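Local coordinates for histidinol-phosphate aminotransferase (Clostridium acetobutylicum, PDB 3FTB), which probably transfers an amino group to or from histidinol phosphate, with pyridoxal 5'-phosphate as its cofactor, at residues P153-G158 with F336-I341; R291-S294 with V300-R303; R324-C327 with G331-D334. All coordinates share one frame; numbering follows the deposited sequence.

Contact 1 (P153-G158 with F336-I341); sequences PNNPNG and FVRFAI. With PO4 (phosphate ion), chain F.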
ATOM      1  N   PRO A 153     -16.249  -3.628  18.051  1.00 24.55           N
ATOM      2  CA  PRO A 153     -17.688  -3.350  17.998  1.00 27.04           C
ATOM      3  C   PRO A 153     -18.157  -2.983  16.592  1.00 22.91           C
ATOM      4  O   PRO A 153     -17.365  -2.557  15.765  1.00 27.54           O
ATOM      5  CB  PRO A 153     -17.862  -2.138  18.940  1.00 23.27           C
ATOM      6  CG  PRO A 153     -16.497  -1.678  19.287  1.00 13.65           C
ATOM      7  CD  PRO A 153     -15.492  -2.458  18.523  1.00 23.64           C
ATOM      8  N   ASN A 154     -19.444  -3.144  16.329  1.00 23.12           N
ATOM      9  CA  ASN A 154     -19.976  -2.869  14.996  1.00 39.42           C
ATOM     10  C   ASN A 154     -20.359  -1.413  14.691  1.00 35.49           C
ATOM     11  O   ASN A 154     -21.093  -0.777  15.441  1.00 45.79           O
ATOM     12  CB  ASN A 154     -21.168  -3.776  14.703  1.00 43.12           C
ATOM     13  CG  ASN A 154     -21.515  -3.819  13.230  1.00 37.09           C
ATOM     14  OD1 ASN A 154     -20.671  -4.122  12.386  1.00 35.14           O
ATOM     15  ND2 ASN A 154     -22.771  -3.538  12.916  1.00 45.16           N
ATOM     16  N   ASN A 155     -19.839  -0.913  13.575  1.00 24.62           N
ATOM     17  CA  ASN A 155     -20.247   0.344  12.971  1.00 26.57           C
ATOM     18  C   ASN A 155     -21.527   0.094  12.148  1.00 34.51           C
ATOM     19  O   ASN A 155     -21.517  -0.736  11.241  1.00 38.65           O
ATOM     20  CB  ASN A 155     -19.094   0.808  12.074  1.00 23.74           C
ATOM     21  CG  ASN A 155     -19.501   1.904  11.084  1.00 37.24           C
ATOM     22  OD1 ASN A 155     -20.546   2.532  11.217  1.00 36.57           O
ATOM     23  ND2 ASN A 155     -18.650   2.138  10.089  1.00 36.84           N
ATOM     24  N   PRO A 156     -22.627   0.829  12.415  1.00 30.64           N
ATOM     25  CA  PRO A 156     -22.855   2.094  13.133  1.00 25.20           C
ATOM     26  C   PRO A 156     -23.356   2.019  14.579  1.00 30.93           C
ATOM     27  O   PRO A 156     -23.409   3.066  15.220  1.00 26.42           O
ATOM     28  CB  PRO A 156     -23.982   2.739  12.315  1.00 34.83           C
ATOM     29  CG  PRO A 156     -24.651   1.557  11.526  1.00 28.06           C
ATOM     30  CD  PRO A 156     -23.888   0.303  11.861  1.00 23.71           C
ATOM     31  N   ASN A 157     -23.751   0.852  15.079  1.00 29.09           N
ATOM     32  CA  ASN A 157     -24.455   0.822  16.354  1.00 22.06           C
ATOM     33  C   ASN A 157     -23.552   0.624  17.554  1.00 38.38           C
ATOM     34  O   ASN A 157     -24.030   0.631  18.691  1.00 39.98           O
ATOM     35  CB  ASN A 157     -25.555  -0.238  16.346  1.00 29.15           C
ATOM     36  CG  ASN A 157     -25.009  -1.646  16.291  1.00 33.22           C
ATOM     37  OD1 ASN A 157     -24.322  -2.024  15.347  1.00 39.05           O
ATOM     38  ND2 ASN A 157     -25.328  -2.435  17.301  1.00 35.53           N
ATOM     39  N   GLY A 158     -22.256   0.434  17.298  1.00 35.66           N
ATOM     40  CA  GLY A 158     -21.279   0.280  18.361  1.00 28.41           C
ATOM     41  C   GLY A 158     -21.457  -0.931  19.262  1.00 26.92           C
ATOM     42  O   GLY A 158     -21.056  -0.916  20.426  1.00 22.13           O
ATOM     43  N   PHE A 336     -32.330   7.162  11.279  1.00 37.52           N
ATOM     44  CA  PHE A 336     -31.063   6.866  11.959  1.00 32.77           C
ATOM     45  C   PHE A 336     -29.962   7.788  11.452  1.00 32.88           C
ATOM     46  O   PHE A 336     -29.885   8.091  10.254  1.00 34.35           O
ATOM     47  CB  PHE A 336     -30.648   5.404  11.782  1.00 20.56           C
ATOM     48  CG  PHE A 336     -31.677   4.420  12.260  1.00 34.76           C
ATOM     49  CD1 PHE A 336     -31.534   3.792  13.487  1.00 32.95           C
ATOM     50  CD2 PHE A 336     -32.786   4.120  11.481  1.00 30.69           C
ATOM     51  CE1 PHE A 336     -32.479   2.885  13.931  1.00 41.34           C
ATOM     52  CE2 PHE A 336     -33.735   3.215  11.920  1.00 38.09           C
ATOM     53  CZ  PHE A 336     -33.583   2.594  13.143  1.00 42.05           C
ATOM     54  N   VAL A 337     -29.138   8.257  12.383  1.00 25.74           N
ATOM     55  CA  VAL A 337     -27.992   9.092  12.063  1.00 24.37           C
ATOM     56  C   VAL A 337     -26.876   8.657  13.007  1.00 31.51           C
ATOM     57  O   VAL A 337     -27.155   8.143  14.098  1.00 37.73           O
ATOM     58  CB  VAL A 337     -28.281  10.566  12.326  1.00 19.10           C
ATOM     59  CG1 VAL A 337     -29.251  11.137  11.294  1.00 15.58           C
ATOM     60  CG2 VAL A 337     -28.831  10.740  13.734  1.00 33.65           C
ATOM     61  N   ARG A 338     -25.622   8.848  12.598  1.00 33.67           N
ATOM     62  CA  ARG A 338     -24.474   8.445  13.421  1.00 39.06           C
ATOM     63  C   ARG A 338     -23.629   9.664  13.781  1.00 39.95           C
ATOM     64  O   ARG A 338     -23.317  10.494  12.926  1.00 39.62           O
ATOM     65  CB  ARG A 338     -23.610   7.397  12.703  1.00 32.49           C
ATOM     66  CG  ARG A 338     -22.505   6.779  13.566  1.00 40.59           C
ATOM     67  CD  ARG A 338     -21.503   5.996  12.709  1.00 28.84           C
ATOM     68  NE  ARG A 338     -20.625   6.891  11.958  1.00 29.95           N
ATOM     69  CZ  ARG A 338     -20.018   6.572  10.815  1.00 35.21           C
ATOM     70  NH1 ARG A 338     -20.208   5.377  10.267  1.00 28.07           N
ATOM     71  NH2 ARG A 338     -19.225   7.456  10.212  1.00 33.67           N
ATOM     72  N   PHE A 339     -23.278   9.784  15.055  1.00 38.31           N
ATOM     73  CA  PHE A 339     -22.448  10.895  15.507  1.00 38.28           C
ATOM     74  C   PHE A 339     -21.129  10.368  16.061  1.00 34.44           C
ATOM     75  O   PHE A 339     -21.094   9.349  16.756  1.00 35.82           O
ATOM     76  CB  PHE A 339     -23.149  11.715  16.606  1.00 37.98           C
ATOM     77  CG  PHE A 339     -24.516  12.240  16.223  1.00 39.86           C
ATOM     78  CD1 PHE A 339     -24.887  12.395  14.883  1.00 39.48           C
ATOM     79  CD2 PHE A 339     -25.425  12.616  17.215  1.00 39.79           C
ATOM     80  CE1 PHE A 339     -26.150  12.893  14.539  1.00 27.03           C
ATOM     81  CE2 PHE A 339     -26.687  13.117  16.878  1.00 26.27           C
ATOM     82  CZ  PHE A 339     -27.039  13.257  15.530  1.00 23.26           C
ATOM     83  N   ALA A 340     -20.046  11.075  15.779  1.00 34.35           N
ATOM     84  CA  ALA A 340     -18.773  10.738  16.398  1.00 40.10           C
ATOM     85  C   ALA A 340     -18.776  11.223  17.842  1.00 38.20           C
ATOM     86  O   ALA A 340     -19.564  12.083  18.214  1.00 30.15           O
ATOM     87  CB  ALA A 340     -17.614  11.351  15.628  1.00 45.66           C
ATOM     88  N   ILE A 341     -17.907  10.646  18.659  1.00 44.53           N
ATOM     89  CA  ILE A 341     -17.718  11.108  20.024  1.00 48.84           C
ATOM     90  C   ILE A 341     -16.282  11.595  20.123  1.00 41.09           C
ATOM     91  O   ILE A 341     -15.349  10.803  20.000  1.00 37.10           O
ATOM     92  CB  ILE A 341     -18.008   9.986  21.065  1.00 42.26           C
ATOM     93  CG1 ILE A 341     -19.457   9.514  20.931  1.00 35.87           C
ATOM     94  CG2 ILE A 341     -17.740  10.473  22.492  1.00 44.20           C
ATOM     95  CD1 ILE A 341     -19.870   8.503  21.964  1.00 41.59           C
TER
HETATM   96  P   PO4 F 363     -17.959   4.922   7.730  1.00 90.39           P
HETATM   97  O1  PO4 F 363     -16.636   4.757   7.014  1.00 92.90           O
HETATM   98  O2  PO4 F 363     -19.006   4.056   7.068  1.00 85.54           O
HETATM   99  O3  PO4 F 363     -17.795   4.506   9.172  1.00 88.77           O
HETATM  100  O4  PO4 F 363     -18.381   6.374   7.671  1.00 93.71           O
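R338 reaches from strand 336-340 to N155 and P156 in the loop that follows strand 147-151, joining that loop of the larger sheet to the smaller sheet of a class I and II aminotransferase fold, probably beside the active site. In this P-N-N-P-N-G loop both prolines, P153 and P156, follow cis peptide bonds. The arginine's CB points toward the loop, and CG, anti to the backbone N (chi1 -172°), continues the same course past the carbonyl of P156. At CD the chain meets the flank of the proline, with R338 CD 4.1 Å from P156 CB. A bend at chi3 (74°) then brings the edge of the guanidinium to OD1 of N155, the two side chains crossing at about a right angle with their planes 65° apart. NH1 is shared: R338 NH1 makes a weak bond to N155 OD1 (3.0 Å) and another weak one to O3 of a bound phosphate (2.8 Å). NH2 makes the straighter bond, R338 NH2 lying 2.9 Å from phosphate O4, and it also has a weak link to the carbonyl of S32. The ion probably came from the crystallisation liquor. R324 also binds it, and in relatives an arginine of this strand holds the substrate carboxylate, so the anion may well mark the corresponding site. Within the loop, N154 ND2 donates to N157 OD1 at 3.3 Å. The amide of N155 acts with both ends: while OD1 accepts from the arginine, N155 ND2 lies 2.7 Å from phosphate O3 in a weak bond.

Contact 2 (R291-S294 with V300-R303); sequences RVFS and VLCR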
ATOM      1  N   ARG A 291     -34.175   7.836  20.436  1.00 48.45           N
ATOM      2  CA  ARG A 291     -33.423   6.784  21.108  1.00 42.35           C
ATOM      3  C   ARG A 291     -31.934   6.844  20.799  1.00 37.76           C
ATOM      4  O   ARG A 291     -31.515   6.985  19.644  1.00 33.04           O
ATOM      5  CB  ARG A 291     -33.961   5.397  20.750  1.00 52.40           C
ATOM      6  CG  ARG A 291     -33.146   4.276  21.376  1.00 51.78           C
ATOM      7  CD  ARG A 291     -33.633   2.885  20.995  1.00 51.74           C
ATOM      8  NE  ARG A 291     -32.797   1.858  21.620  1.00 46.27           N
ATOM      9  CZ  ARG A 291     -32.968   0.545  21.479  1.00 38.48           C
ATOM     10  NH1 ARG A 291     -33.954   0.066  20.732  1.00 25.40           N
ATOM     11  NH2 ARG A 291     -32.146  -0.292  22.094  1.00 44.88           N
ATOM     12  N   VAL A 292     -31.142   6.736  21.858  1.00 37.57           N
ATOM     13  CA  VAL A 292     -29.704   6.559  21.748  1.00 36.30           C
ATOM     14  C   VAL A 292     -29.349   5.079  22.004  1.00 38.90           C
ATOM     15  O   VAL A 292     -29.627   4.539  23.083  1.00 38.93           O
ATOM     16  CB  VAL A 292     -28.968   7.485  22.763  1.00 41.64           C
ATOM     17  CG1 VAL A 292     -27.466   7.283  22.725  1.00 38.08           C
ATOM     18  CG2 VAL A 292     -29.318   8.935  22.504  1.00 37.56           C
ATOM     19  N   PHE A 293     -28.759   4.421  21.006  1.00 36.15           N
ATOM     20  CA  PHE A 293     -28.239   3.065  21.172  1.00 45.54           C
ATOM     21  C   PHE A 293     -26.883   3.115  21.885  1.00 46.14           C
ATOM     22  O   PHE A 293     -26.033   3.942  21.551  1.00 53.39           O
ATOM     23  CB  PHE A 293     -28.099   2.363  19.814  1.00 45.59           C
ATOM     24  CG  PHE A 293     -29.409   2.126  19.109  1.00 44.10           C
ATOM     25  CD1 PHE A 293     -29.925   3.075  18.231  1.00 49.57           C
ATOM     26  CD2 PHE A 293     -30.121   0.947  19.314  1.00 41.06           C
ATOM     27  CE1 PHE A 293     -31.135   2.855  17.574  1.00 51.88           C
ATOM     28  CE2 PHE A 293     -31.329   0.716  18.664  1.00 42.60           C
ATOM     29  CZ  PHE A 293     -31.838   1.670  17.794  1.00 50.22           C
ATOM     30  N   SER A 294     -26.684   2.239  22.866  1.00 44.08           N
ATOM     31  CA  SER A 294     -25.475   2.267  23.692  1.00 53.23           C
ATOM     32  C   SER A 294     -24.208   1.819  22.946  1.00 49.32           C
ATOM     33  O   SER A 294     -24.133   0.687  22.448  1.00 49.84           O
ATOM     34  CB  SER A 294     -25.669   1.438  24.963  1.00 60.62           C
ATOM     35  OG  SER A 294     -24.533   1.544  25.806  1.00 68.77           O
ATOM     36  N   VAL A 300     -21.890   6.956  18.332  1.00 33.97           N
ATOM     37  CA  VAL A 300     -23.207   6.655  18.890  1.00 38.66           C
ATOM     38  C   VAL A 300     -24.300   6.698  17.801  1.00 42.49           C
ATOM     39  O   VAL A 300     -24.350   7.645  17.011  1.00 41.05           O
ATOM     40  CB  VAL A 300     -23.544   7.667  20.015  1.00 32.52           C
ATOM     41  CG1 VAL A 300     -23.551   9.097  19.463  1.00 26.82           C
ATOM     42  CG2 VAL A 300     -24.863   7.324  20.686  1.00 29.75           C
ATOM     43  N   LEU A 301     -25.161   5.676  17.752  1.00 38.85           N
ATOM     44  CA  LEU A 301     -26.273   5.639  16.783  1.00 34.94           C
ATOM     45  C   LEU A 301     -27.605   6.126  17.376  1.00 36.74           C
ATOM     46  O   LEU A 301     -28.155   5.517  18.305  1.00 29.91           O
ATOM     47  CB  LEU A 301     -26.470   4.225  16.213  1.00 35.31           C
ATOM     48  CG  LEU A 301     -27.637   4.031  15.235  1.00 32.35           C
ATOM     49  CD1 LEU A 301     -27.249   4.514  13.848  1.00 23.80           C
ATOM     50  CD2 LEU A 301     -28.099   2.575  15.194  1.00 31.72           C
ATOM     51  N   CYS A 302     -28.134   7.206  16.811  1.00 45.19           N
ATOM     52  CA  CYS A 302     -29.371   7.801  17.302  1.00 44.56           C
ATOM     53  C   CYS A 302     -30.559   7.588  16.349  1.00 34.39           C
ATOM     54  O   CYS A 302     -30.438   7.723  15.133  1.00 37.18           O
ATOM     55  CB  CYS A 302     -29.151   9.291  17.611  1.00 33.10           C
ATOM     56  SG  CYS A 302     -27.823   9.603  18.821  1.00 32.19           S
ATOM     57  N   ARG A 303     -31.692   7.206  16.922  1.00 24.15           N
ATOM     58  CA  ARG A 303     -32.970   7.181  16.208  1.00 24.94           C
ATOM     59  C   ARG A 303     -33.645   8.535  16.411  1.00 37.44           C
ATOM     60  O   ARG A 303     -33.632   9.074  17.512  1.00 44.67           O
ATOM     61  CB  ARG A 303     -33.851   6.075  16.772  1.00 25.77           C
ATOM     62  CG  ARG A 303     -35.126   5.842  16.013  1.00 32.73           C
ATOM     63  CD  ARG A 303     -34.897   4.960  14.812  1.00 33.84           C
ATOM     64  NE  ARG A 303     -36.107   4.830  14.007  1.00 54.34           N
ATOM     65  CZ  ARG A 303     -36.975   3.828  14.108  1.00 61.70           C
ATOM     66  NH1 ARG A 303     -38.047   3.798  13.327  1.00 65.07           N
ATOM     67  NH2 ARG A 303     -36.768   2.851  14.979  1.00 61.19           N
TER
HETATM   68  O   HOH W   1     -24.687   3.844  19.535  1.00 15.63           O
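R291 and R303 form an antiparallel hydrogen-bonded pair, V292 faces C302 in a non-hydrogen-bonded one, and the two strands run 155° apart in direction at an axis separation of 4.8 Å. This is the beta hairpin of strands 289-293 and 299-304, with 289-293 outermost in the five-stranded mixed sheet of this chain. Two bonds close the first pair, R303 N to R291 O at 2.7 Å and the longer R291 N to R303 O at 3.2 Å. Farther along, F293 N gives a single bond to L301 O (3.0 Å), and a water bridges F293 O and L301 N. On the face carrying V292 and C302, the packing is tightest beside V300: V292 CG1 and V300 CG2 are 3.3 Å apart, closer than usual for two methyl groups. V292 CG2 turns to the sulfur of C302, and L283 of helix 262-285 covers both V300 and C302. The other face is aromatic and charged. F293 and L301 run alongside each other from neighbouring strands, and F293 CD1 touches L301 CD2 at 3.6 Å while the leucine carbonyl sits at the ring edge. R291, extended from CG to NE, runs out across one face of the phenyl ring and passes NH1 to N130. R303 bends away at chi2 (83°) to bond S335 through NE. Over the ring, offset toward its rim, R291 NE lies 3.5 Å above the plane of F293.

Contact 3 (R324-C327 with G331-D334); sequences RRCC and GLDD. With PO4 (phosphate ion), chain F.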
ATOM      1  N   ARG A 324     -23.452  11.734  10.059  1.00 34.08           N
ATOM      2  CA  ARG A 324     -23.545  10.590   9.163  1.00 38.53           C
ATOM      3  C   ARG A 324     -24.984  10.133   9.031  1.00 36.55           C
ATOM      4  O   ARG A 324     -25.571   9.585   9.966  1.00 34.75           O
ATOM      5  CB  ARG A 324     -22.661   9.434   9.637  1.00 40.11           C
ATOM      6  CG  ARG A 324     -22.540   8.294   8.635  1.00 35.64           C
ATOM      7  CD  ARG A 324     -21.741   8.719   7.410  1.00 30.08           C
ATOM      8  NE  ARG A 324     -21.152   7.572   6.726  1.00 40.64           N
ATOM      9  CZ  ARG A 324     -21.856   6.660   6.066  1.00 40.38           C
ATOM     10  NH1 ARG A 324     -23.176   6.763   6.007  1.00 37.29           N
ATOM     11  NH2 ARG A 324     -21.243   5.643   5.471  1.00 39.89           N
ATOM     12  N   ARG A 325     -25.548  10.385   7.859  1.00 38.72           N
ATOM     13  CA  ARG A 325     -26.858   9.877   7.521  1.00 43.22           C
ATOM     14  C   ARG A 325     -26.717   8.389   7.279  1.00 38.24           C
ATOM     15  O   ARG A 325     -25.880   7.958   6.503  1.00 40.30           O
ATOM     16  CB  ARG A 325     -27.377  10.576   6.274  1.00 42.06           C
ATOM     17  CG  ARG A 325     -27.565  12.065   6.478  1.00 50.45           C
ATOM     18  CD  ARG A 325     -27.728  12.760   5.160  1.00 51.45           C
ATOM     19  NE  ARG A 325     -28.746  12.109   4.350  1.00 54.51           N
ATOM     20  CZ  ARG A 325     -29.001  12.436   3.090  1.00 64.79           C
ATOM     21  NH1 ARG A 325     -28.301  13.401   2.508  1.00 63.77           N
ATOM     22  NH2 ARG A 325     -29.946  11.798   2.414  1.00 71.04           N
ATOM     23  N   CYS A 326     -27.531   7.604   7.961  1.00 33.36           N
ATOM     24  CA  CYS A 326     -27.402   6.164   7.897  1.00 26.76           C
ATOM     25  C   CYS A 326     -28.274   5.556   6.813  1.00 39.90           C
ATOM     26  O   CYS A 326     -28.583   4.366   6.858  1.00 45.51           O
ATOM     27  CB  CYS A 326     -27.711   5.559   9.267  1.00 24.26           C
ATOM     28  SG  CYS A 326     -26.393   5.958  10.436  1.00 35.07           S
ATOM     29  N   CYS A 327     -28.652   6.379   5.838  1.00 50.49           N
ATOM     30  CA  CYS A 327     -29.516   5.949   4.739  1.00 43.91           C
ATOM     31  C   CYS A 327     -28.990   4.701   4.034  1.00 45.80           C
ATOM     32  O   CYS A 327     -29.740   3.742   3.819  1.00 50.31           O
ATOM     33  CB  CYS A 327     -29.693   7.080   3.715  1.00 31.22           C
ATOM     34  SG  CYS A 327     -30.699   8.458   4.285  1.00 86.06           S
ATOM     35  N   GLY A 331     -30.677  -1.976   6.486  1.00 38.80           N
ATOM     36  CA  GLY A 331     -31.482  -2.141   7.681  1.00 40.73           C
ATOM     37  C   GLY A 331     -31.862  -0.812   8.307  1.00 31.74           C
ATOM     38  O   GLY A 331     -32.798  -0.732   9.109  1.00 36.86           O
ATOM     39  N   LEU A 332     -31.136   0.239   7.938  1.00 28.79           N
ATOM     40  CA  LEU A 332     -31.382   1.556   8.510  1.00 37.29           C
ATOM     41  C   LEU A 332     -31.994   2.549   7.500  1.00 49.10           C
ATOM     42  O   LEU A 332     -31.671   2.534   6.307  1.00 53.69           O
ATOM     43  CB  LEU A 332     -30.084   2.107   9.107  1.00 33.28           C
ATOM     44  CG  LEU A 332     -29.416   1.227  10.167  1.00 38.55           C
ATOM     45  CD1 LEU A 332     -28.175   1.901  10.687  1.00 39.04           C
ATOM     46  CD2 LEU A 332     -30.364   0.920  11.318  1.00 43.21           C
ATOM     47  N   ASP A 333     -32.880   3.412   7.990  1.00 54.83           N
ATOM     48  CA  ASP A 333     -33.528   4.415   7.143  1.00 49.95           C
ATOM     49  C   ASP A 333     -33.062   5.824   7.513  1.00 43.94           C
ATOM     50  O   ASP A 333     -32.008   5.981   8.133  1.00 35.37           O
ATOM     51  CB  ASP A 333     -35.060   4.278   7.196  1.00 39.07           C
ATOM     52  CG  ASP A 333     -35.654   4.709   8.531  1.00 41.17           C
ATOM     53  OD1 ASP A 333     -34.886   4.914   9.492  1.00 41.20           O
ATOM     54  OD2 ASP A 333     -36.896   4.849   8.612  1.00 49.40           O
ATOM     55  N   ASP A 334     -33.839   6.840   7.141  1.00 48.51           N
ATOM     56  CA  ASP A 334     -33.403   8.229   7.322  1.00 46.24           C
ATOM     57  C   ASP A 334     -33.639   8.777   8.732  1.00 43.10           C
ATOM     58  O   ASP A 334     -33.264   9.911   9.043  1.00 47.10           O
ATOM     59  CB  ASP A 334     -34.051   9.145   6.285  1.00 43.46           C
ATOM     60  CG  ASP A 334     -33.159  10.318   5.900  1.00 44.90           C
ATOM     61  OD1 ASP A 334     -31.926  10.225   6.088  1.00 35.83           O
ATOM     62  OD2 ASP A 334     -33.693  11.332   5.402  1.00 50.89           O
TER
HETATM   63  P   PO4 F 363     -17.959   4.922   7.730  1.00 90.39           P
HETATM   64  O1  PO4 F 363     -16.636   4.757   7.014  1.00 92.90           O
HETATM   65  O2  PO4 F 363     -19.006   4.056   7.068  1.00 85.54           O
HETATM   66  O3  PO4 F 363     -17.795   4.506   9.172  1.00 88.77           O
HETATM   67  O4  PO4 F 363     -18.381   6.374   7.671  1.00 93.71           O
HETATM   68  O   HOH W   2     -29.985   9.454   8.195  1.00 25.53           O
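C326 and L332 make the close-packed part of this contact; toward solvent, R325 and D334 are more loosely related. The cysteine's CB points toward the leucine, and C326 CB rests 4.0 Å from L332 CD1. The first leucine carbon also takes part, L332 CB lying 3.5 Å from C326 O. With CG anti to the carbonyl carbon (chi1 -57°), L332 carries its methyl groups inward, where P106 and P156 cover it; F336 and R338 border C326. The two segments belong to the connection between the neighbouring antiparallel strands 321-325 and 336-340, a long hairpin loop in the smaller sheet of this aminotransferase fold. No direct hydrogen bond joins them, and C327 O and L332 O come within 3.4 Å as two acceptors that cannot bond each other. On the solvent side the chemistry changes. R325 NE and D334 OD1 carry opposite charges but stand 4.1 Å apart, too far for a salt bridge, and the modelled position of that carboxylate oxygen is doubtful. Both residues turn to E310: R325 NH2 in a long, weak ion pair, D334 OD2 as acceptor of a weak hydrogen bond from E310 N. A water accepts from C326 N at 3.1 Å and appears to reach D334 OD1. D333, which is exposed, turns its CB away from 324-327 and bonds S335 through OD1. R324 leaves toward the bound phosphate, probably near the active site: R324 NE donates to phosphate O4 at 3.2 Å, and R324 NH2 to phosphate O2 more weakly, while NH1 is held by N328 and, weakly, by the carbonyl of R325.

All three contacts meet on one five-stranded sheet, and their chemistry differs with their burial. Contact 1 is fully buried and polar at heart, joining a loop from the other sheet to strand 336-340 around an anion. Contacts 2 and 3 are only partly buried: contact 2 is a backbone ladder with apolar packing on one face and an arginine over a phenyl ring on the other, whereas contact 3 is a loop closed by van der Waals packing and water. Strand 336-340 lies between them, bonded to 299-304 on one edge and to 321-325 on the other. L301, P156, C326 and L332 form a common apolar patch, while contacts 1 and 3 also share the phosphate, each supplying one arginine.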